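Long-range contacts in putative trimethylamine methyltransferase (Rhizobium meliloti, PDB 4YYC), which probably acts as a methyltransferase of the trimethylamine methyltransferase family, although its substrate is not established: residues 69-74 / 101-106; 110-115 / 307-312; 135-140 / 390-395; 239-244 / 267-272; 354-359 / 378-383. All blocks are in the same frame, centred on the assembly; numbering follows the deposited sequence. Where two conformers were deposited one is given.

Contact 1 (69-74 / 101-106); sequences VLEEIG and FPKGLC
The backbones of L70 and F101 are joined by one nearly straight hydrogen bond, F101 N to L70 O at 2.9 Å with 168° at the hydrogen, although the donor stands 42° out of the carbonyl plane. In a pi-type turn toward the end of helix 56-73 both I73 N and G74 N bond V69 O; G74 N thus does not take L70 O, consistent with L70 O accepting from F101 N. Beside this bond the L70 side chain lies against the F101 ring, L70 CD2 to F101 CD1 at 3.7 Å, while L70 O sits at the ring edge, near its plane. L298 and A299 of helix 286-307 continue this apolar layer. E71 starts with CG anti to the backbone N (chi1 -177°) and runs out extended, which lets E71 OE1 meet K103 NZ at 2.7 Å in a salt bridge, the two side chains crossing at about a right angle. A water lies 2.9 Å from K103 NZ and bonds E72 OE2 as well. An alanine in place of E71 would probably leave the K103 ammonium without its direct carboxylate mate, held here by the water link to E72. The chemistry is thus divided: buried apolar side chains on one side of the backbone bond, an ion pair at the more exposed side.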
# COMPACT_ATOMS: atom_id res chain seq x y z
N VAL A 69 15.44 -7.44 -28.71
CA VAL A 69 16.62 -6.81 -28.08
C VAL A 69 17.78 -7.80 -27.99
O VAL A 69 18.93 -7.46 -28.33
CB VAL A 69 16.24 -6.29 -26.68
CG1 VAL A 69 17.48 -5.90 -25.87
CG2 VAL A 69 15.26 -5.11 -26.80
N LEU A 70 17.49 -9.01 -27.51
CA LEU A 70 18.54 -10.01 -27.31
C LEU A 70 19.24 -10.41 -28.61
O LEU A 70 20.43 -10.73 -28.60
CB LEU A 70 17.99 -11.26 -26.64
CG LEU A 70 17.73 -11.14 -25.13
CD1 LEU A 70 17.05 -12.41 -24.64
CD2 LEU A 70 18.98 -10.87 -24.33
N GLU A 71 18.49 -10.46 -29.71
CA GLU A 71 19.08 -10.81 -30.99
C GLU A 71 19.78 -9.62 -31.66
O GLU A 71 20.93 -9.73 -32.06
CB GLU A 71 18.05 -11.44 -31.93
CG GLU A 71 18.71 -11.87 -33.22
CD GLU A 71 17.81 -12.56 -34.21
OE1 GLU A 71 16.57 -12.63 -34.01
OE2 GLU A 71 18.37 -13.03 -35.21
N GLU A 72 19.09 -8.50 -31.80
CA GLU A 72 19.61 -7.34 -32.54
C GLU A 72 20.65 -6.53 -31.81
O GLU A 72 21.60 -6.07 -32.41
CB GLU A 72 18.48 -6.40 -32.94
CG GLU A 72 17.50 -7.02 -33.90
CD GLU A 72 16.40 -6.05 -34.33
OE1 GLU A 72 16.45 -4.82 -33.92
OE2 GLU A 72 15.50 -6.55 -35.03
N ILE A 73 20.46 -6.35 -30.51
CA ILE A 73 21.32 -5.46 -29.71
C ILE A 73 22.32 -6.30 -28.92
O ILE A 73 23.51 -6.00 -28.94
CB ILE A 73 20.50 -4.56 -28.78
CG1 ILE A 73 19.57 -3.69 -29.63
CG2 ILE A 73 21.42 -3.71 -27.92
CD1 ILE A 73 18.56 -2.90 -28.83
N GLY A 74 21.84 -7.34 -28.26
CA GLY A 74 22.69 -8.21 -27.48
C GLY A 74 22.98 -7.68 -26.09
O GLY A 74 22.51 -6.62 -25.70
N PHE A 101 21.76 -13.21 -29.22
CA PHE A 101 21.09 -14.47 -28.90
C PHE A 101 20.03 -14.81 -29.95
O PHE A 101 19.10 -14.02 -30.17
CB PHE A 101 20.41 -14.37 -27.53
CG PHE A 101 21.36 -14.04 -26.39
CD1 PHE A 101 21.70 -12.73 -26.11
CD2 PHE A 101 21.87 -15.05 -25.58
CE1 PHE A 101 22.54 -12.42 -25.05
CE2 PHE A 101 22.72 -14.74 -24.54
CZ PHE A 101 23.08 -13.42 -24.29
N PRO A 102 20.10 -16.01 -30.53
CA PRO A 102 18.98 -16.49 -31.33
C PRO A 102 17.71 -16.50 -30.52
O PRO A 102 17.75 -16.69 -29.32
CB PRO A 102 19.36 -17.91 -31.67
CG PRO A 102 20.81 -18.02 -31.49
CD PRO A 102 21.22 -16.97 -30.53
N LYS A 103 16.60 -16.32 -31.20
CA LYS A 103 15.34 -16.20 -30.49
C LYS A 103 14.99 -17.51 -29.81
O LYS A 103 15.06 -18.58 -30.42
CB LYS A 103 14.24 -15.69 -31.43
CG LYS A 103 14.55 -14.27 -31.90
CD LYS A 103 13.38 -13.31 -31.92
CE LYS A 103 12.97 -12.83 -33.28
NZ LYS A 103 13.98 -11.90 -33.90
N GLY A 104 14.67 -17.41 -28.51
CA GLY A 104 14.27 -18.53 -27.71
C GLY A 104 15.40 -19.22 -26.97
O GLY A 104 15.13 -20.05 -26.11
N LEU A 105 16.66 -18.95 -27.31
CA LEU A 105 17.77 -19.72 -26.76
C LEU A 105 17.81 -19.64 -25.25
O LEU A 105 17.91 -20.66 -24.56
CB LEU A 105 19.13 -19.26 -27.34
CG LEU A 105 20.39 -19.96 -26.80
CD1 LEU A 105 20.29 -21.46 -26.97
CD2 LEU A 105 21.67 -19.40 -27.41
N CYS A 106 17.75 -18.43 -24.73
CA CYS A 106 17.82 -18.25 -23.27
C CYS A 106 16.67 -18.94 -22.56
O CYS A 106 16.85 -19.65 -21.59
CB CYS A 106 17.86 -16.77 -22.89
SG CYS A 106 19.39 -15.94 -23.41
O HOH W 1 14.53 -9.07 -34.51

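Contact 2 (110-115 / 307-312); sequences LKTAPK and IRKGAP
P114 and P312 meet through their puckered pyrrolidine rings, the nearest thing to flat groups here, since no aromatic ring or side-chain amide spans the contact. They touch edge on, P114 CG to P312 CB at 4.2 Å, and P114 CG lies 3.9 Å from P312 CA. At another corner of the ring, P114 CD is approached by two backbone oxygens, with G310 O at 3.5 Å and A311 O somewhat farther. Further along, G310 CA points a hydrogen at T112 O, the CA-to-O distance being 3.3 Å and the angle at the hydrogen 152°, a good C-H...O contact. This approach depends on the type II turn R308-A311, closed by A311 N to R308 O at 3.0 Å: G310 takes its third position with phi 90°, where a CB would be jammed against the preceding carbonyl. T112 OG1 lies 4.1 Å from K309 CG, while its hydrogen bonds go to Q305 OE1 and L109 O. The Q305 amide also receives G310 N on OE1 and gives NE2 to A311 O, bracketing the turn. The loop between helix 105-109 and strand 116-119 is thereby packed on the loop leading from helix 286-307 into strand 313-322. Between the two loops themselves no conventional hydrogen bond is made; C-H groups against carbonyls and proline carbons carry the touch, and directional polar bonds are supplied by Q305.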
# COMPACT_ATOMS: atom_id res chain seq x y z
N LEU A 110 16.87 -22.11 -19.91
CA LEU A 110 16.30 -21.98 -18.57
C LEU A 110 15.32 -23.08 -18.21
O LEU A 110 14.89 -23.16 -17.06
CB LEU A 110 15.64 -20.62 -18.42
CG LEU A 110 16.70 -19.56 -18.12
CD1 LEU A 110 16.15 -18.15 -18.31
CD2 LEU A 110 17.28 -19.71 -16.72
N LYS A 111 15.01 -23.97 -19.14
CA LYS A 111 14.16 -25.08 -18.80
C LYS A 111 14.68 -25.98 -17.71
O LYS A 111 13.90 -26.66 -17.03
CB LYS A 111 13.83 -25.92 -20.05
CG LYS A 111 12.93 -25.16 -20.97
CD LYS A 111 12.76 -25.98 -22.21
CE LYS A 111 11.43 -25.76 -22.85
NZ LYS A 111 11.25 -26.87 -23.81
N THR A 112 15.99 -26.02 -17.54
CA THR A 112 16.61 -26.76 -16.47
C THR A 112 16.60 -26.08 -15.10
O THR A 112 16.95 -26.71 -14.11
CB THR A 112 18.04 -27.20 -16.84
OG1 THR A 112 18.80 -26.07 -17.25
CG2 THR A 112 18.03 -28.20 -17.93
N ALA A 113 16.24 -24.80 -15.03
CA ALA A 113 16.30 -24.08 -13.76
C ALA A 113 15.07 -24.49 -12.93
O ALA A 113 13.98 -24.64 -13.48
CB ALA A 113 16.32 -22.57 -14.01
N PRO A 114 15.24 -24.69 -11.62
CA PRO A 114 14.07 -25.07 -10.80
C PRO A 114 13.08 -23.92 -10.60
O PRO A 114 13.49 -22.78 -10.37
CB PRO A 114 14.72 -25.49 -9.46
CG PRO A 114 15.99 -24.66 -9.42
CD PRO A 114 16.49 -24.63 -10.84
N LYS A 115 11.78 -24.22 -10.75
CA LYS A 115 10.75 -23.23 -10.48
C LYS A 115 10.71 -22.88 -9.03
O LYS A 115 10.31 -21.77 -8.69
CB LYS A 115 9.37 -23.76 -10.85
CG LYS A 115 9.09 -23.81 -12.33
CD LYS A 115 7.56 -23.64 -12.53
CE LYS A 115 7.03 -24.13 -13.85
NZ LYS A 115 7.98 -24.16 -14.99
N ILE A 307 26.85 -22.86 -16.78
CA ILE A 307 27.80 -23.31 -15.77
C ILE A 307 27.36 -24.64 -15.19
O ILE A 307 28.18 -25.55 -15.17
CB ILE A 307 28.00 -22.26 -14.68
CG1 ILE A 307 28.60 -20.97 -15.28
CG2 ILE A 307 28.85 -22.80 -13.52
CD1 ILE A 307 30.06 -21.07 -15.69
N ARG A 308 26.12 -24.76 -14.70
CA ARG A 308 25.58 -26.05 -14.23
C ARG A 308 24.09 -26.11 -14.46
O ARG A 308 23.31 -25.29 -13.94
CB ARG A 308 25.84 -26.26 -12.75
CG ARG A 308 27.25 -26.66 -12.42
CD ARG A 308 27.76 -27.85 -13.20
NE ARG A 308 29.11 -28.13 -12.76
CZ ARG A 308 30.22 -27.66 -13.31
NH1 ARG A 308 30.20 -26.87 -14.36
NH2 ARG A 308 31.38 -28.03 -12.80
N LYS A 309 23.65 -27.07 -15.27
CA LYS A 309 22.24 -27.31 -15.47
C LYS A 309 21.61 -27.59 -14.12
O LYS A 309 22.13 -28.38 -13.33
CB LYS A 309 22.03 -28.49 -16.40
CG LYS A 309 22.30 -28.17 -17.85
CD LYS A 309 22.20 -29.39 -18.75
CE LYS A 309 22.65 -29.03 -20.16
NZ LYS A 309 22.36 -30.12 -21.11
N GLY A 310 20.50 -26.89 -13.84
CA GLY A 310 19.82 -27.05 -12.59
C GLY A 310 20.28 -26.13 -11.50
O GLY A 310 19.66 -26.10 -10.43
N ALA A 311 21.31 -25.31 -11.73
CA ALA A 311 21.71 -24.37 -10.68
C ALA A 311 20.52 -23.46 -10.34
O ALA A 311 19.86 -22.99 -11.25
CB ALA A 311 22.87 -23.52 -11.13
N PRO A 312 20.28 -23.22 -9.03
CA PRO A 312 19.11 -22.39 -8.73
C PRO A 312 19.32 -20.91 -9.07
O PRO A 312 20.40 -20.32 -8.85
CB PRO A 312 18.87 -22.60 -7.22
CG PRO A 312 20.11 -23.17 -6.71
CD PRO A 312 20.88 -23.79 -7.82

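Contact 3 (135-140 / 390-395)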
# COMPACT_ATOMS: atom_id res chain seq x y z
N THR A 135 6.69 -16.51 0.13
CA THR A 135 7.31 -15.17 0.23
C THR A 135 8.27 -15.19 1.40
O THR A 135 7.91 -15.60 2.50
CB THR A 135 6.25 -14.06 0.37
OG1 THR A 135 5.50 -13.96 -0.84
CG2 THR A 135 6.89 -12.69 0.65
N VAL A 136 9.51 -14.75 1.13
CA VAL A 136 10.59 -14.77 2.10
C VAL A 136 11.15 -13.35 2.20
O VAL A 136 11.67 -12.80 1.23
CB VAL A 136 11.70 -15.73 1.62
CG1 VAL A 136 12.90 -15.70 2.52
CG2 VAL A 136 11.14 -17.15 1.51
N PHE A 137 11.14 -12.79 3.41
CA PHE A 137 11.63 -11.45 3.68
C PHE A 137 13.08 -11.51 4.17
O PHE A 137 13.41 -12.29 5.08
CB PHE A 137 10.81 -10.75 4.74
CG PHE A 137 9.40 -10.45 4.34
CD1 PHE A 137 9.10 -9.96 3.10
CD2 PHE A 137 8.36 -10.62 5.26
CE1 PHE A 137 7.78 -9.63 2.77
CE2 PHE A 137 7.05 -10.29 4.94
CZ PHE A 137 6.76 -9.81 3.69
N ALA A 138 13.91 -10.60 3.65
CA ALA A 138 15.30 -10.44 4.08
C ALA A 138 15.60 -8.98 4.36
O ALA A 138 14.92 -8.09 3.80
CB ALA A 138 16.28 -10.90 3.03
N PRO A 139 16.60 -8.70 5.18
CA PRO A 139 16.91 -7.28 5.47
C PRO A 139 17.48 -6.46 4.33
O PRO A 139 17.84 -6.96 3.25
CB PRO A 139 17.92 -7.36 6.63
CG PRO A 139 17.82 -8.76 7.16
CD PRO A 139 17.36 -9.62 6.04
N VAL A 140 17.50 -5.16 4.58
CA VAL A 140 18.37 -4.22 3.86
C VAL A 140 19.72 -4.82 3.49
O VAL A 140 20.33 -5.54 4.28
CB VAL A 140 18.51 -2.92 4.66
CG1 VAL A 140 19.15 -3.17 6.02
CG2 VAL A 140 19.24 -1.83 3.86
N LEU A 390 14.52 -8.85 -0.89
CA LEU A 390 15.65 -8.12 -0.35
C LEU A 390 15.18 -6.75 0.09
O LEU A 390 14.23 -6.19 -0.46
CB LEU A 390 16.73 -8.00 -1.43
CG LEU A 390 18.14 -7.65 -0.93
CD1 LEU A 390 18.63 -8.66 0.07
CD2 LEU A 390 19.03 -7.55 -2.18
N HIS A 391 15.81 -6.18 1.12
CA HIS A 391 15.49 -4.84 1.59
C HIS A 391 14.09 -4.75 2.20
O HIS A 391 13.42 -3.72 2.14
CB HIS A 391 15.62 -3.73 0.56
CG HIS A 391 16.80 -3.85 -0.36
ND1 HIS A 391 18.10 -3.74 0.05
CD2 HIS A 391 16.84 -3.96 -1.70
CE1 HIS A 391 18.90 -3.82 -0.98
NE2 HIS A 391 18.17 -3.94 -2.06
N ALA A 392 13.63 -5.84 2.80
CA ALA A 392 12.30 -5.79 3.42
C ALA A 392 12.20 -4.90 4.63
O ALA A 392 11.11 -4.42 4.96
CB ALA A 392 11.87 -7.22 3.77
N ALA A 393 13.31 -4.64 5.31
CA ALA A 393 13.37 -3.72 6.47
C ALA A 393 14.69 -3.08 6.62
O ALA A 393 15.75 -3.75 6.45
CB ALA A 393 13.01 -4.42 7.75
N GLY A 394 14.68 -1.83 6.99
CA GLY A 394 15.90 -1.11 7.36
C GLY A 394 16.46 -0.08 6.39
O GLY A 394 17.31 0.73 6.80
N TRP A 395 16.06 -0.13 5.12
CA TRP A 395 16.57 0.81 4.11
C TRP A 395 16.09 2.24 4.33
O TRP A 395 14.87 2.49 4.47
CB TRP A 395 16.09 0.32 2.75
CG TRP A 395 16.27 1.15 1.54
CD1 TRP A 395 15.72 2.37 1.25
CD2 TRP A 395 16.98 0.76 0.36
NE1 TRP A 395 16.01 2.73 -0.05
CE2 TRP A 395 16.79 1.77 -0.61
CE3 TRP A 395 17.79 -0.35 0.02
CZ2 TRP A 395 17.37 1.70 -1.87
CZ3 TRP A 395 18.32 -0.40 -1.22
CH2 TRP A 395 18.14 0.62 -2.13
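V140 lodges its side chain in the bend made by A393, G394 and W395, and each carbon has its own neighbour. V140 CB lies 3.4 Å from A393 O. V140 CG1, placed between the backbone N and the carbonyl carbon (chi1 61°), is 3.5 Å from A393 O and close to G394, where a side chain would clash with it. V140 CG2, the other branch, runs anti to the backbone N and is 3.8 Å from W395 CA, with W395 CB just beyond. The backbone fixes this seat: V140 N donates to A393 O at 2.9 Å. Two further bonds run the other way. A392 N meets A138 O at 2.8 Å, nearly in line with the C=O bond (171°), whereas H391 N comes to P139 O at 3.0 Å from above the carbonyl plane, 65° out of it. The H391 imidazole is clamped between two residues of its own segment: L390 CG stands over the centre of one face and W395 CZ3, at 3.4 Å above the ring plane of H391, over the opposite one, while V140 CA sits at the ring edge. H391 ND1 is hydrogen-bonded to Y141 N, and NE2 to a bound unidentified molecule. Both segments extend from neighbouring parallel strands, 134-137 and 388-389, at their C-terminal ends, which is where a TIM barrel of the kind known for this family carries its pocket; the unidentified molecule, probably from the crystallisation liquor, occupies this region.

Contact 4 (239-244 / 267-272); sequences VTLNLI and NQACVV
Q268 OE1 is gripped by three donors of the facing segment: V239 N at 2.8 Å, T240 N at 3.0 Å and T240 OG1 at 2.9 Å. V239 N and T240 OG1 each use a lone pair in the carbonyl plane, while T240 N lies nearly on the line of the C=O bond, though its own N-H is bent (133°). In the next shell, N242 ND2 donates to T240 OG1 at 3.0 Å, at 175°, orienting the hydroxyl toward Q268. N242 ND2 also gives a hydrogen to A269 O at 3.0 Å, tying the side-chain network to the strand ladder. The Q268 amide is held as well by NE2 bonds to H266 O and N237 O, which fix its rotation from both ends. A bend at chi2 (-55°) folds the amide back over T240. Beyond this knot, strands 240-245 and 269-277 pair in parallel, with V271 N to N242 O at 2.8 Å among the bonds and N242 N to A269 O only a weak one. One sheet face packs L241 CD1 on A269 CB at 3.7 Å, with V271 beside it; on the other, I244 CG1 packs on C270 CB at 3.8 Å, against helix 254-265, the crossover of this beta-alpha-beta unit. Replacing Q268 by a leucine removes the acceptor, and V239 N, T240 N and the T240 hydroxyl would probably be left without their shared mate in a buried place. The chemistry implies that a single amide, probably polarised by its three donors, ties V239 and T240 to the chain just before A269.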
# COMPACT_ATOMS: atom_id res chain seq x y z
N VAL A 239 22.19 -23.33 0.23
CA VAL A 239 22.24 -22.75 1.58
C VAL A 239 22.49 -21.25 1.54
O VAL A 239 22.46 -20.61 2.58
CB VAL A 239 23.29 -23.43 2.48
CG1 VAL A 239 22.99 -24.92 2.66
CG2 VAL A 239 24.70 -23.24 1.97
N THR A 240 22.71 -20.71 0.35
CA THR A 240 22.88 -19.27 0.15
C THR A 240 22.09 -18.82 -1.08
O THR A 240 21.96 -19.57 -2.07
CB THR A 240 24.36 -18.86 -0.05
OG1 THR A 240 24.91 -19.68 -1.09
CG2 THR A 240 25.12 -19.06 1.19
N LEU A 241 21.54 -17.61 -0.98
CA LEU A 241 21.16 -16.80 -2.15
C LEU A 241 22.19 -15.70 -2.28
O LEU A 241 22.65 -15.15 -1.27
CB LEU A 241 19.76 -16.17 -1.98
CG LEU A 241 18.65 -16.99 -2.63
CD1 LEU A 241 18.53 -18.38 -2.02
CD2 LEU A 241 17.30 -16.29 -2.50
N ASN A 242 22.54 -15.35 -3.52
CA ASN A 242 23.68 -14.49 -3.79
C ASN A 242 23.32 -13.47 -4.81
O ASN A 242 22.79 -13.81 -5.85
CB ASN A 242 24.86 -15.36 -4.20
CG ASN A 242 25.17 -16.39 -3.15
OD1 ASN A 242 25.65 -16.02 -2.09
ND2 ASN A 242 24.78 -17.65 -3.36
N LEU A 243 23.54 -12.20 -4.52
CA LEU A 243 23.07 -11.13 -5.38
C LEU A 243 23.99 -10.92 -6.56
O LEU A 243 25.13 -10.52 -6.39
CB LEU A 243 22.92 -9.84 -4.57
CG LEU A 243 22.34 -8.65 -5.30
CD1 LEU A 243 20.95 -8.90 -5.81
CD2 LEU A 243 22.30 -7.50 -4.29
N ILE A 244 23.47 -11.16 -7.76
CA ILE A 244 24.23 -11.04 -9.01
C ILE A 244 23.59 -9.91 -9.82
O ILE A 244 22.60 -10.12 -10.55
CB ILE A 244 24.25 -12.38 -9.81
CG1 ILE A 244 24.77 -13.54 -8.93
CG2 ILE A 244 25.05 -12.18 -11.12
CD1 ILE A 244 26.20 -13.39 -8.45
N ASN A 267 25.87 -25.32 -6.62
CA ASN A 267 24.44 -25.55 -6.35
C ASN A 267 23.87 -24.45 -5.48
O ASN A 267 22.87 -24.70 -4.79
CB ASN A 267 24.21 -26.92 -5.64
CG ASN A 267 22.83 -27.54 -5.88
OD1 ASN A 267 21.77 -26.99 -5.50
ND2 ASN A 267 22.85 -28.69 -6.47
N GLN A 268 24.50 -23.26 -5.47
CA GLN A 268 24.00 -22.15 -4.69
C GLN A 268 23.26 -21.18 -5.60
O GLN A 268 23.46 -21.19 -6.81
CB GLN A 268 25.12 -21.46 -3.95
CG GLN A 268 25.93 -22.41 -3.09
CD GLN A 268 25.05 -23.17 -2.14
OE1 GLN A 268 24.36 -22.55 -1.31
NE2 GLN A 268 25.02 -24.51 -2.25
N ALA A 269 22.36 -20.39 -5.04
CA ALA A 269 21.43 -19.65 -5.87
C ALA A 269 21.96 -18.27 -6.23
O ALA A 269 22.52 -17.56 -5.38
CB ALA A 269 20.07 -19.52 -5.18
N CYS A 270 21.69 -17.87 -7.45
CA CYS A 270 22.02 -16.56 -7.97
C CYS A 270 20.73 -15.74 -8.14
O CYS A 270 19.78 -16.24 -8.79
CB CYS A 270 22.69 -16.68 -9.33
SG CYS A 270 24.38 -17.32 -9.20
N VAL A 271 20.69 -14.54 -7.56
CA VAL A 271 19.56 -13.64 -7.72
C VAL A 271 19.94 -12.65 -8.80
O VAL A 271 20.62 -11.66 -8.52
CB VAL A 271 19.20 -12.90 -6.39
CG1 VAL A 271 17.90 -12.10 -6.57
CG2 VAL A 271 19.14 -13.87 -5.22
N VAL A 272 19.55 -12.93 -10.05
CA VAL A 272 20.00 -12.12 -11.19
C VAL A 272 19.17 -10.86 -11.30
O VAL A 272 17.97 -10.92 -11.63
CB VAL A 272 19.96 -12.95 -12.52
CG1 VAL A 272 20.33 -12.05 -13.70
CG2 VAL A 272 20.90 -14.11 -12.43

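Contact 5 (354-359 / 378-383)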
# COMPACT_ATOMS: atom_id res chain seq x y z
N PHE A 354 10.91 -15.07 -8.13
CA PHE A 354 10.96 -13.64 -8.42
C PHE A 354 11.39 -12.86 -7.16
O PHE A 354 10.89 -13.12 -6.06
CB PHE A 354 9.56 -13.20 -8.89
CG PHE A 354 9.46 -11.76 -9.19
CD1 PHE A 354 10.24 -11.19 -10.17
CD2 PHE A 354 8.57 -10.97 -8.50
CE1 PHE A 354 10.16 -9.83 -10.45
CE2 PHE A 354 8.47 -9.62 -8.76
CZ PHE A 354 9.26 -9.05 -9.76
N ARG A 355 12.26 -11.88 -7.36
CA ARG A 355 12.70 -10.94 -6.33
C ARG A 355 12.49 -9.53 -6.85
O ARG A 355 12.83 -9.21 -7.97
CB ARG A 355 14.21 -11.13 -6.02
CG ARG A 355 14.85 -10.03 -5.16
CD ARG A 355 15.55 -8.99 -6.00
NE ARG A 355 15.74 -7.73 -5.30
CZ ARG A 355 16.74 -6.89 -5.50
NH1 ARG A 355 17.78 -7.17 -6.28
NH2 ARG A 355 16.73 -5.73 -4.87
N THR A 356 11.90 -8.69 -6.01
CA THR A 356 11.74 -7.25 -6.28
C THR A 356 11.29 -6.59 -4.97
O THR A 356 11.11 -7.24 -3.96
CB THR A 356 10.71 -6.90 -7.40
OG1 THR A 356 10.95 -5.55 -7.87
CG2 THR A 356 9.28 -6.99 -6.93
N GLY A 357 11.17 -5.29 -5.01
CA GLY A 357 10.48 -4.56 -3.94
C GLY A 357 11.19 -4.46 -2.63
O GLY A 357 12.43 -4.38 -2.57
N GLY A 358 10.41 -4.54 -1.58
CA GLY A 358 10.90 -4.27 -0.24
C GLY A 358 10.35 -2.97 0.31
O GLY A 358 9.38 -2.43 -0.19
N SER A 359 10.87 -2.55 1.46
CA SER A 359 10.46 -1.32 2.14
C SER A 359 11.40 -0.19 1.73
O SER A 359 12.31 0.24 2.49
CB SER A 359 10.42 -1.55 3.66
OG SER A 359 9.43 -2.54 4.00
N LEU A 378 6.10 -1.95 -0.43
CA LEU A 378 5.86 -3.22 0.26
C LEU A 378 4.50 -3.85 -0.07
O LEU A 378 4.37 -5.07 -0.24
CB LEU A 378 6.04 -3.06 1.77
CG LEU A 378 5.91 -4.34 2.59
CD1 LEU A 378 7.09 -5.24 2.24
CD2 LEU A 378 5.93 -3.94 4.07
N ASN A 379 3.47 -3.03 -0.18
CA ASN A 379 2.16 -3.57 -0.55
C ASN A 379 2.20 -4.18 -1.97
O ASN A 379 1.67 -5.24 -2.18
CB ASN A 379 1.04 -2.51 -0.37
CG ASN A 379 0.66 -2.31 1.10
OD1 ASN A 379 0.24 -3.26 1.81
ND2 ASN A 379 0.76 -1.08 1.57
N MSE A 380 2.87 -3.53 -2.90
CA MSE A 380 3.07 -4.10 -4.25
C MSE A 380 3.84 -5.39 -4.13
O MSE A 380 3.53 -6.39 -4.77
CB MSE A 380 3.75 -3.09 -5.17
CG MSE A 380 4.22 -3.62 -6.50
SE MSE A 380 5.86 -4.66 -6.43
CE MSE A 380 7.06 -3.19 -5.99
N THR A 381 4.83 -5.41 -3.24
CA THR A 381 5.72 -6.57 -3.16
C THR A 381 4.91 -7.81 -2.80
O THR A 381 5.05 -8.88 -3.40
CB THR A 381 6.82 -6.33 -2.10
OG1 THR A 381 7.60 -5.18 -2.48
CG2 THR A 381 7.73 -7.50 -1.93
N LEU A 382 4.00 -7.65 -1.84
CA LEU A 382 3.19 -8.80 -1.43
C LEU A 382 2.17 -9.14 -2.52
O LEU A 382 1.98 -10.32 -2.88
CB LEU A 382 2.44 -8.49 -0.15
CG LEU A 382 1.54 -9.64 0.35
CD1 LEU A 382 2.40 -10.77 0.84
CD2 LEU A 382 0.59 -9.18 1.42
N LEU A 383 1.48 -8.14 -3.04
CA LEU A 383 0.38 -8.42 -3.96
C LEU A 383 0.86 -8.93 -5.30
O LEU A 383 0.15 -9.68 -5.98
CB LEU A 383 -0.49 -7.17 -4.14
CG LEU A 383 -1.20 -6.70 -2.87
CD1 LEU A 383 -2.04 -5.51 -3.20
CD2 LEU A 383 -2.06 -7.78 -2.28
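T381 OG1 has two hydrogen-bond partners: G358 N donates to it at 3.0 Å with 165° at the hydrogen, and the hydroxyl is also bonded to T377 O, one turn back in its own helix. Torsion chi1 of -61° makes this possible, since it sets OG1 anti to the carbonyl carbon while T381 CG2 turns toward T356 O, 4.0 Å away. G357 CA comes within 3.3 Å of T381 OG1, and a CB built there would collide with it. Both this tight fit and the positive phi call for glycine at G357, and G358, at phi 110°, needs it for backbone reasons of its own. On one flank the side chain of selenomethionine M380, bent at chi2 and chi3, brings M380 SE to T356 CG2 at 4.2 Å, the two side chains crossing at about a right angle. The polar end of T356 is taken up by S340 and by T317 O. At the other flank S359 OG rests against the isopropyl end of L378, 3.8 Å from L378 CD2, and is hydrogen-bonded to A392 O; the contact with leucine is a van der Waals one. L378 in turn is covered by L414 and M417 of helix 404-420. Further along the helix, L383 packs on L383 of the second subunit. A glycine-containing loop leaving the weakly bonded strand 354-355 and packing on the last turns of helix 368-383 is consistent with a strand-loop-helix unit of a TIM barrel, and R355 of this strand bonds the unknown ligand, probably from the crystallisation liquor.

Contacts 3, 4 and 5 lie in the core of the barrel, while contact 2 and then contact 1 lie farther out, their centres about 20 and 28 Å from the chain centre. Contact 1 closes before all others open. Contact 2 encloses contact 4 and crosses contact 3, which itself encloses contacts 4 and 5. Contacts 2 and 4 touch through P312 O and C270 N, at 3.1 Å. Contacts 3 and 5, centres about 9 Å apart, are joined by a probable hydrogen bond from S359 N to H391 O, 2.9 Å. Contacts 4 and 5 reach the same sheet. H391 and R355 both bond the unknown ligand; contacts 1 and 5 also touch the second subunit.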